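Local coordinates for Swi5-dependent recombination DNA repair protein 1 (Schizosaccharomyces pombe, PDB 3VIQ), which takes part in recombinational DNA repair and meiotic chromosome segregation, interacting with Swi5 and the recombinase Rhp51, at residues G105-V108 with H109-S112. Numbering follows the deposited sequence.
Sequences GVPV and HLMS
A type I beta turn from Pro107 to Leu110 reverses the loop joining helix 97-103, which ends in a Schellman motif at Gly105, to strand 113-114 in the C-terminal domain. It is a worked example of a chain reversal whose flanking side chains pack against one another. The closing bond runs from Leu110 N to Pro107 O at 3.0 Å, with the donor well above the carbonyl plane. His109, at the third position, folds its ring back over the proline: Pro107 CB makes a CH-pi contact 3.6 Å from the ring centroid, 22° off the normal and displaced toward NE2. His109 chi1 of 34°, well away from a staggered value, brings the ring there, while Val108 CG1 sits at its edge, 3.7 Å from His109 ND1. Just before the turn, Val106 CG1, anti to the backbone N (chi1 -177°), presses tightly on Met111 CB at 3.4 Å. Met111 continues from there, extended, to Ala52 and Gln53 of helix 38-68, and Val106 and Leu110 both pack on Ile56 of the Swi5 chain. Beyond the turn, Ser112 OG donates to Val108 O, lying in the carbonyl plane on a lone pair. Replacing Ser112 with an alanine would probably leave the Val108 carbonyl without its hydroxyl partner and open a small gap beside Val108 CG2. The bond from Ser112 OG to Val108 O is short, 2.5 Å.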
loop_
_atom_site.group_PDB
_atom_site.type_symbol
_atom_site.label_atom_id
_atom_site.label_comp_id
_atom_site.label_asym_id
_atom_site.label_seq_id
_atom_site.Cartn_x
_atom_site.Cartn_y
_atom_site.Cartn_z
ATOM N N GLY A 105 14.080 0.437 -4.673
ATOM C CA GLY A 105 13.015 0.465 -3.644
ATOM C C GLY A 105 11.652 -0.116 -4.035
ATOM O O GLY A 105 10.643 0.420 -3.606
ATOM N N VAL A 106 11.619 -1.205 -4.824
ATOM C CA VAL A 106 10.351 -1.783 -5.291
ATOM C C VAL A 106 9.923 -2.910 -4.355
ATOM O O VAL A 106 10.570 -3.940 -4.315
ATOM C CB VAL A 106 10.435 -2.344 -6.739
ATOM C CG1 VAL A 106 9.078 -2.880 -7.212
ATOM C CG2 VAL A 106 10.983 -1.298 -7.706
ATOM N N PRO A 107 8.828 -2.720 -3.599
ATOM C CA PRO A 107 8.378 -3.801 -2.716
ATOM C C PRO A 107 8.152 -5.068 -3.504
ATOM O O PRO A 107 7.608 -5.002 -4.619
ATOM C CB PRO A 107 7.036 -3.290 -2.172
ATOM C CG PRO A 107 7.134 -1.788 -2.288
ATOM C CD PRO A 107 7.902 -1.572 -3.581
ATOM N N VAL A 108 8.545 -6.209 -2.938
ATOM C CA VAL A 108 8.477 -7.480 -3.663
ATOM C C VAL A 108 7.057 -7.749 -4.158
ATOM O O VAL A 108 6.862 -8.252 -5.263
ATOM C CB VAL A 108 9.002 -8.699 -2.820
ATOM C CG1 VAL A 108 8.063 -9.021 -1.650
ATOM C CG2 VAL A 108 9.192 -9.929 -3.724
ATOM N N HIS A 109 6.082 -7.357 -3.349
ATOM C CA HIS A 109 4.663 -7.600 -3.625
ATOM C C HIS A 109 4.076 -6.722 -4.737
ATOM O O HIS A 109 3.043 -7.060 -5.298
ATOM C CB HIS A 109 3.827 -7.474 -2.331
ATOM C CG HIS A 109 4.332 -6.433 -1.367
ATOM N ND1 HIS A 109 5.440 -6.633 -0.563
ATOM C CD2 HIS A 109 3.872 -5.192 -1.069
ATOM C CE1 HIS A 109 5.641 -5.561 0.182
ATOM N NE2 HIS A 109 4.702 -4.672 -0.104
ATOM N N LEU A 110 4.724 -5.605 -5.052
ATOM C CA LEU A 110 4.253 -4.704 -6.114
ATOM C C LEU A 110 4.628 -5.242 -7.509
ATOM O O LEU A 110 3.795 -5.330 -8.426
ATOM C CB LEU A 110 4.864 -3.313 -5.899
ATOM C CG LEU A 110 4.377 -2.157 -6.768
ATOM C CD1 LEU A 110 2.889 -1.958 -6.593
ATOM C CD2 LEU A 110 5.116 -0.906 -6.396
ATOM N N MET A 111 5.899 -5.609 -7.634
ATOM C CA MET A 111 6.545 -5.897 -8.903
ATOM C C MET A 111 7.683 -6.871 -8.560
ATOM O O MET A 111 8.510 -6.558 -7.705
ATOM C CB MET A 111 7.116 -4.589 -9.444
ATOM C CG MET A 111 7.197 -4.425 -10.932
ATOM S SD MET A 111 8.018 -2.846 -11.307
ATOM C CE MET A 111 8.415 -3.142 -12.999
ATOM N N SER A 112 7.702 -8.043 -9.186
ATOM C CA SER A 112 8.773 -9.007 -8.962
ATOM C C SER A 112 9.105 -9.772 -10.216
ATOM O O SER A 112 8.230 -9.999 -11.059
ATOM C CB SER A 112 8.400 -10.016 -7.874
ATOM O OG SER A 112 8.610 -9.438 -6.615
HETATM O O HOH W 1 10.311 -6.011 -6.178
#